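Local coordinates for putative fructose-bisphosphate aldolase (Coccidioides immitis, PDB 3PM6), which is a putative member of the class II fructose-bisphosphate aldolase family, a TIM-barrel protein that carries a zinc ion held by three histidines, at residues Leu41-Ala46 / Thr279-Gln283; Arg14-Leu18 / Val83-Leu87; Phe232-Glu238 / Ile289-Asp294. All coordinates share one frame; numbering follows the deposited sequence.

Interaction 1: Leu41-Ala46 / Thr279-Gln283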
# COMPACT_ATOMS: atom_id res chain seq x y z
N LEU A 41 -6.76 0.04 -4.34
CA LEU A 41 -8.09 -0.47 -3.96
C LEU A 41 -9.14 0.09 -4.89
O LEU A 41 -10.03 -0.65 -5.33
CB LEU A 41 -8.43 -0.12 -2.51
CG LEU A 41 -7.68 -1.00 -1.52
CD1 LEU A 41 -7.99 -0.62 -0.08
CD2 LEU A 41 -8.02 -2.48 -1.78
N ALA A 42 -9.05 1.39 -5.19
CA ALA A 42 -9.98 2.01 -6.15
C ALA A 42 -10.01 1.28 -7.48
O ALA A 42 -11.09 1.05 -8.04
CB ALA A 42 -9.66 3.52 -6.34
N ILE A 43 -8.83 0.89 -7.98
CA ILE A 43 -8.77 0.16 -9.26
C ILE A 43 -9.37 -1.26 -9.20
O ILE A 43 -10.15 -1.62 -10.08
CB ILE A 43 -7.33 0.01 -9.82
CG1 ILE A 43 -6.74 1.38 -10.19
CG2 ILE A 43 -7.32 -0.92 -11.03
CD1 ILE A 43 -5.19 1.36 -10.19
N ILE A 44 -8.98 -2.05 -8.21
CA ILE A 44 -9.53 -3.40 -8.04
C ILE A 44 -11.05 -3.33 -7.91
O ILE A 44 -11.73 -4.12 -8.51
CB ILE A 44 -8.99 -4.12 -6.75
CG1 ILE A 44 -7.45 -4.12 -6.67
CG2 ILE A 44 -9.56 -5.54 -6.67
CD1 ILE A 44 -6.76 -4.68 -7.87
N ARG A 45 -11.56 -2.39 -7.11
CA ARG A 45 -13.01 -2.32 -6.86
C ARG A 45 -13.75 -1.90 -8.12
O ARG A 45 -14.78 -2.49 -8.49
CB ARG A 45 -13.31 -1.33 -5.75
CG ARG A 45 -13.21 -1.88 -4.38
CD ARG A 45 -13.26 -0.72 -3.40
NE ARG A 45 -12.69 -1.11 -2.13
CZ ARG A 45 -12.84 -0.44 -0.99
NH1 ARG A 45 -13.56 0.68 -0.94
NH2 ARG A 45 -12.28 -0.90 0.11
N ALA A 46 -13.23 -0.86 -8.78
CA ALA A 46 -13.82 -0.36 -10.01
C ALA A 46 -13.85 -1.46 -11.04
O ALA A 46 -14.88 -1.71 -11.63
CB ALA A 46 -13.04 0.85 -10.54
N THR A 279 -10.83 6.73 -1.69
CA THR A 279 -10.91 5.52 -2.49
C THR A 279 -12.20 5.50 -3.32
O THR A 279 -12.16 5.18 -4.51
CB THR A 279 -10.82 4.29 -1.59
OG1 THR A 279 -9.69 4.43 -0.72
CG2 THR A 279 -10.68 3.03 -2.41
N ASN A 280 -13.33 5.85 -2.69
CA ASN A 280 -14.59 5.96 -3.39
C ASN A 280 -14.54 6.94 -4.53
O ASN A 280 -14.98 6.62 -5.61
CB ASN A 280 -15.73 6.36 -2.44
CG ASN A 280 -15.97 5.33 -1.36
OD1 ASN A 280 -15.56 4.18 -1.49
ND2 ASN A 280 -16.60 5.75 -0.25
N ALA A 281 -14.03 8.14 -4.27
CA ALA A 281 -13.90 9.17 -5.29
C ALA A 281 -12.98 8.74 -6.46
O ALA A 281 -13.31 8.96 -7.65
CB ALA A 281 -13.42 10.45 -4.65
N MET A 282 -11.87 8.09 -6.13
CA MET A 282 -10.96 7.58 -7.16
C MET A 282 -11.62 6.43 -7.90
O MET A 282 -11.47 6.33 -9.11
CB MET A 282 -9.62 7.12 -6.56
CG MET A 282 -8.71 8.27 -6.10
SD MET A 282 -7.02 7.69 -5.76
CE MET A 282 -7.22 7.31 -4.05
N GLN A 283 -12.38 5.60 -7.18
CA GLN A 283 -13.11 4.47 -7.81
C GLN A 283 -14.09 4.97 -8.85
O GLN A 283 -14.20 4.39 -9.95
CB GLN A 283 -13.85 3.61 -6.77
CG GLN A 283 -14.43 2.30 -7.36
CD GLN A 283 -15.28 1.51 -6.37
OE1 GLN A 283 -15.05 1.58 -5.16
NE2 GLN A 283 -16.28 0.76 -6.88
O HOH W 1 -13.94 2.39 -3.02
O HOH W 2 -13.90 2.82 0.70

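Interaction 2: Arg14-Leu18 / Val83-Leu87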
# COMPACT_ATOMS: atom_id res chain seq x y z
N ARG A 14 1.33 -12.46 -18.18
CA ARG A 14 -0.07 -12.12 -17.87
C ARG A 14 -0.60 -10.82 -18.52
O ARG A 14 -1.82 -10.66 -18.67
CB ARG A 14 -0.28 -12.03 -16.34
CG ARG A 14 -0.36 -13.36 -15.56
CD ARG A 14 -0.54 -13.10 -14.05
NE ARG A 14 -1.85 -12.50 -13.73
CZ ARG A 14 -2.04 -11.34 -13.10
NH1 ARG A 14 -1.01 -10.59 -12.69
NH2 ARG A 14 -3.27 -10.91 -12.88
N ALA A 15 0.29 -9.89 -18.87
CA ALA A 15 -0.13 -8.59 -19.43
C ALA A 15 -0.47 -8.68 -20.92
O ALA A 15 -1.44 -8.08 -21.38
CB ALA A 15 0.96 -7.53 -19.19
N LEU A 16 0.31 -9.45 -21.68
CA LEU A 16 0.12 -9.56 -23.14
C LEU A 16 -1.31 -9.87 -23.61
O LEU A 16 -1.84 -9.18 -24.50
CB LEU A 16 1.12 -10.55 -23.77
CG LEU A 16 2.61 -10.22 -23.66
CD1 LEU A 16 3.40 -11.22 -24.47
CD2 LEU A 16 2.91 -8.79 -24.13
N PRO A 17 -1.95 -10.91 -23.04
CA PRO A 17 -3.29 -11.24 -23.56
C PRO A 17 -4.27 -10.06 -23.48
O PRO A 17 -5.11 -9.90 -24.37
CB PRO A 17 -3.76 -12.39 -22.66
CG PRO A 17 -2.55 -12.99 -22.13
CD PRO A 17 -1.51 -11.89 -22.03
N LEU A 18 -4.17 -9.24 -22.44
CA LEU A 18 -5.09 -8.12 -22.26
C LEU A 18 -5.16 -7.19 -23.45
O LEU A 18 -6.26 -6.84 -23.88
CB LEU A 18 -4.79 -7.31 -20.99
CG LEU A 18 -5.29 -7.77 -19.62
CD1 LEU A 18 -4.83 -9.19 -19.26
CD2 LEU A 18 -4.88 -6.80 -18.51
N VAL A 83 -11.06 -10.40 -11.90
CA VAL A 83 -11.06 -9.96 -13.28
C VAL A 83 -9.57 -9.84 -13.63
O VAL A 83 -8.73 -9.78 -12.70
CB VAL A 83 -11.82 -8.61 -13.49
CG1 VAL A 83 -13.29 -8.74 -13.09
CG2 VAL A 83 -11.17 -7.44 -12.73
N PRO A 84 -9.23 -9.83 -14.93
CA PRO A 84 -7.80 -9.69 -15.26
C PRO A 84 -7.25 -8.28 -14.95
O PRO A 84 -7.69 -7.27 -15.52
CB PRO A 84 -7.75 -10.00 -16.76
CG PRO A 84 -9.06 -10.62 -17.08
CD PRO A 84 -10.03 -9.96 -16.16
N ILE A 85 -6.29 -8.25 -14.01
CA ILE A 85 -5.56 -7.03 -13.70
C ILE A 85 -4.05 -7.34 -13.58
O ILE A 85 -3.66 -8.25 -12.84
CB ILE A 85 -6.03 -6.40 -12.37
CG1 ILE A 85 -7.55 -6.30 -12.32
CG2 ILE A 85 -5.41 -5.02 -12.20
CD1 ILE A 85 -8.06 -5.86 -10.95
N THR A 86 -3.21 -6.58 -14.28
CA THR A 86 -1.76 -6.78 -14.20
C THR A 86 -1.06 -5.50 -13.79
O THR A 86 -1.68 -4.44 -13.77
CB THR A 86 -1.18 -7.30 -15.54
OG1 THR A 86 -1.34 -6.30 -16.55
CG2 THR A 86 -1.91 -8.62 -15.98
N LEU A 87 0.23 -5.62 -13.51
CA LEU A 87 1.03 -4.56 -12.92
C LEU A 87 2.13 -4.04 -13.89
O LEU A 87 2.88 -4.82 -14.45
CB LEU A 87 1.63 -5.04 -11.60
CG LEU A 87 2.51 -4.05 -10.85
CD1 LEU A 87 1.73 -2.80 -10.45
CD2 LEU A 87 3.09 -4.75 -9.62

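Interaction 3: Phe232-Glu238 / Ile289-Asp294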
# COMPACT_ATOMS: atom_id res chain seq x y z
N PHE A 232 -9.16 13.69 -21.80
CA PHE A 232 -9.82 13.20 -23.02
C PHE A 232 -11.32 12.88 -22.78
O PHE A 232 -11.77 12.61 -21.65
CB PHE A 232 -9.08 11.97 -23.63
CG PHE A 232 -7.75 12.30 -24.29
CD1 PHE A 232 -7.20 13.57 -24.22
CD2 PHE A 232 -7.05 11.32 -24.98
CE1 PHE A 232 -5.98 13.88 -24.86
CE2 PHE A 232 -5.80 11.60 -25.60
CZ PHE A 232 -5.26 12.88 -25.52
N THR A 233 -12.07 12.94 -23.87
CA THR A 233 -13.53 12.75 -23.83
C THR A 233 -13.76 11.37 -24.46
O THR A 233 -12.85 10.80 -25.03
CB THR A 233 -14.26 13.84 -24.69
OG1 THR A 233 -13.78 13.77 -26.03
CG2 THR A 233 -14.02 15.25 -24.16
N LYS A 234 -14.97 10.85 -24.35
CA LYS A 234 -15.30 9.59 -24.98
C LYS A 234 -15.03 9.63 -26.48
O LYS A 234 -14.52 8.67 -27.07
CB LYS A 234 -16.79 9.25 -24.76
CG LYS A 234 -17.29 8.15 -25.76
CD LYS A 234 -18.16 7.12 -25.05
CE LYS A 234 -18.23 5.81 -25.82
NZ LYS A 234 -17.80 4.70 -24.90
N GLU A 235 -15.43 10.72 -27.12
CA GLU A 235 -15.33 10.81 -28.58
C GLU A 235 -13.85 10.76 -29.02
O GLU A 235 -13.51 10.10 -30.01
CB GLU A 235 -16.06 12.06 -29.09
CG GLU A 235 -17.62 11.97 -28.97
CD GLU A 235 -18.20 12.46 -27.63
OE1 GLU A 235 -17.47 12.55 -26.62
OE2 GLU A 235 -19.43 12.75 -27.59
N ILE A 236 -12.98 11.42 -28.26
CA ILE A 236 -11.52 11.33 -28.50
C ILE A 236 -10.98 9.90 -28.30
O ILE A 236 -10.23 9.38 -29.12
CB ILE A 236 -10.73 12.31 -27.62
CG1 ILE A 236 -11.03 13.73 -28.05
CG2 ILE A 236 -9.20 11.99 -27.68
CD1 ILE A 236 -10.48 14.81 -27.06
N PHE A 237 -11.41 9.26 -27.21
CA PHE A 237 -11.06 7.88 -26.96
C PHE A 237 -11.50 6.99 -28.11
O PHE A 237 -10.69 6.19 -28.61
CB PHE A 237 -11.64 7.38 -25.63
CG PHE A 237 -10.94 7.95 -24.38
CD1 PHE A 237 -9.54 7.78 -24.17
CD2 PHE A 237 -11.70 8.58 -23.38
CE1 PHE A 237 -8.91 8.27 -22.99
CE2 PHE A 237 -11.07 9.09 -22.20
CZ PHE A 237 -9.66 8.93 -22.01
N GLU A 238 -12.75 7.14 -28.56
CA GLU A 238 -13.26 6.33 -29.67
C GLU A 238 -12.37 6.49 -30.92
O GLU A 238 -12.01 5.51 -31.53
CB GLU A 238 -14.75 6.64 -30.00
CG GLU A 238 -15.82 6.23 -28.93
CD GLU A 238 -15.65 4.78 -28.41
OE1 GLU A 238 -15.10 3.92 -29.15
OE2 GLU A 238 -16.07 4.50 -27.25
N ILE A 289 -13.74 6.15 -16.78
CA ILE A 289 -12.77 5.81 -17.82
C ILE A 289 -13.20 4.50 -18.46
O ILE A 289 -13.28 4.40 -19.69
CB ILE A 289 -11.30 5.65 -17.27
CG1 ILE A 289 -10.75 6.99 -16.71
CG2 ILE A 289 -10.38 4.98 -18.33
CD1 ILE A 289 -10.63 8.11 -17.76
N MET A 290 -13.49 3.50 -17.63
CA MET A 290 -13.85 2.17 -18.14
C MET A 290 -15.03 2.21 -19.14
O MET A 290 -15.01 1.58 -20.21
CB MET A 290 -14.16 1.23 -16.96
CG MET A 290 -12.91 0.79 -16.18
SD MET A 290 -13.21 -0.01 -14.59
CE MET A 290 -11.53 -0.69 -14.27
N ASP A 291 -16.06 2.98 -18.78
CA ASP A 291 -17.20 3.19 -19.68
C ASP A 291 -16.77 3.89 -20.98
O ASP A 291 -17.08 3.43 -22.08
CB ASP A 291 -18.28 4.01 -18.96
CG ASP A 291 -19.03 3.19 -17.92
OD1 ASP A 291 -19.02 1.95 -18.03
OD2 ASP A 291 -19.64 3.78 -17.00
N MET A 292 -15.99 4.96 -20.84
CA MET A 292 -15.54 5.76 -21.98
C MET A 292 -14.74 4.90 -22.95
O MET A 292 -14.90 5.02 -24.16
CB MET A 292 -14.68 6.94 -21.54
CG MET A 292 -15.43 8.04 -20.77
SD MET A 292 -14.52 9.62 -20.78
CE MET A 292 -15.82 10.63 -20.12
N ILE A 293 -13.91 4.02 -22.42
CA ILE A 293 -13.05 3.25 -23.33
C ILE A 293 -13.60 1.85 -23.64
O ILE A 293 -12.90 1.01 -24.20
CB ILE A 293 -11.58 3.23 -22.85
CG1 ILE A 293 -11.42 2.32 -21.62
CG2 ILE A 293 -11.07 4.68 -22.61
CD1 ILE A 293 -9.97 2.36 -21.04
N ASP A 294 -14.86 1.62 -23.24
CA ASP A 294 -15.60 0.37 -23.54
C ASP A 294 -14.98 -0.89 -22.96
O ASP A 294 -15.11 -1.94 -23.54
CB ASP A 294 -15.79 0.18 -25.07
CG ASP A 294 -16.40 1.39 -25.73
OD1 ASP A 294 -17.38 1.97 -25.19
OD2 ASP A 294 -15.87 1.79 -26.79

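Interaction 1: Leu41-Ala46 / Thr279-Gln283
A42 supplies the closest apolar packing of this helix pair. Its CB lies 3.6 Å from CB of M282 and 3.5 Å from the carbonyl O of T279; the 8.3 Å approach of the segment axes, at -53°, is consistent with so small a side chain at the crossing. CG2 of T279 comes in beside it, 3.6 Å from A42 N, and also touches CB of L41. On the following turn A46 CB meets CG of Q283 at 3.8 Å. In this TIM barrel 37-49 is an outer helix between the first two strands, whereas the long helix 271-292 follows the eighth and is flanked here by 252-265.

Q283 lies across helix 37-49 with CG anti to its backbone N (chi1 -171°). Its amide stands nearly upright to the R45 guanidinium, with 83° between the planes, and brings OE1 to 3.4 Å from R45 CD; NE2 bonds to E287.

Polar linkage between the segments runs through water. One molecule accepts from R45 NH1 and donates to N280 OD1. A second, in the guanidinium plane at its edge, accepts from R45 NH1 at 2.7 Å and also donates to N280 OD1. T279 OG1 bonds to H275 O and to Y65 OH of the second subunit.

Interaction 2: Arg14-Leu18 / Val83-Leu87
The backbones of A15 and T86 come nearest, with CA atoms 5.8 Å apart, and have drawn away to 7.7 Å between the CA atoms of L18 and P84. Strand 85-92 is the third of the TIM barrel, and the contact falls on its N-terminal end, where the chain just ahead of the first barrel strand, including helix 16-24, packs against it. Backbone bonds of T86 with I56, and of P84 just ahead of the strand with A54, join this end to strand 54-58.

R14 makes the polar link. Its chain bends at chi3 (68°), bringing the guanidinium back to the strand, where NH2 donates to the carbonyl O of I85 at 2.7 Å. This bond is short but not straight: the N-H...O angle is 138°, and the donor stands 40° out of the carbonyl plane, above it and not on a lone pair. The R14 and T86 side chains run past each other in opposite directions, which puts CG2 of T86 3.8 Å above one face of the guanidinium, offset toward its rim. That methyl also approaches the backbone O of R14, at 3.4 Å. Beyond the segments, R14 NH1 has a long, weak ion pair with D115, while R79 brings a like charge close by.

Beyond the arginine, toward L18, the contact becomes largely apolar. The T86 hydroxyl is turned to A15, its OG1 3.7 Å from CB of that residue. L18, which also touches M55, splits its two methyls between neighbours on 83-87: CD2 meets T86 tip to tip, 4.1 Å from OG1, and CD1 lies 3.9 Å from CB of P84.

Interaction 3: Phe232-Glu238 / Ile289-Asp294
F237 lies between two neighbours, and around its ring the contact is tight. CG2 of I293 sits over one face as a CH-pi contact, 3.9 Å from the ring centroid and only 18° off the normal; on the opposite face F232 CB stands 3.5 Å above the ring plane. M292 reaches the edge instead, in a Met-aromatic contact with SD 3.8 Å from F237 CE2. This packing joins two outer helices of the TIM barrel, 234-242, which links the seventh and eighth strands, and the C-terminal end of 271-292. Inward, F237 and I293 both touch V248 of the eighth strand, and I293 also meets P30 of the first.

Away from the barrel, partly exposed charged groups take over. Helix 271-292 ends in a Schellman motif in which D294, with positive phi, is the C-prime residue; its turn is closed by D294 N to D291 O and S295 N to M290 O. That turn leaves the D294 carboxylate facing helix 234-242. K234 swings CG away from its main-chain N (chi1 163°) and, kinked at chi2 and chi4, brings NZ to the end of helix 271-292. There the ammonium donates to M292 O at 3.0 Å, from above the carbonyl plane, and pairs with E238 OE2 at 2.9 Å within its own helix. E238 and D294 arrive from opposite directions with nearly coplanar carboxylates, and E238 OE2 lies 2.8 Å from D294 OD2. Such proximity suggests that one acid may hold a proton, although the lysine would also offset the charge. The remaining oxygen, D294 OD1, meets K234 NZ on its syn side at 2.8 Å, with NZ 31° out of the carboxylate plane.

Helix 271-292 serves both interaction 1 and interaction 3, whose centres lie 18 Å apart; the two touch where SD of M290 comes 3.8 Å from the carbonyl O of A46. Interaction 1 also meets interaction 2, through CD1 of I44 against CD1 of I85 at 3.5 Å, as helix 37-49 packs over strands 54-58 and 85-92. Interactions 2 and 3 do not touch, their nearest atoms being about 7 Å apart. The zinc site, H91, H196 and H227, relates to them unequally. Strand 85-92 begins within interaction 2 and carries H91 near its far end, while in interaction 3 the F232 side chain is about 10 Å from the metal.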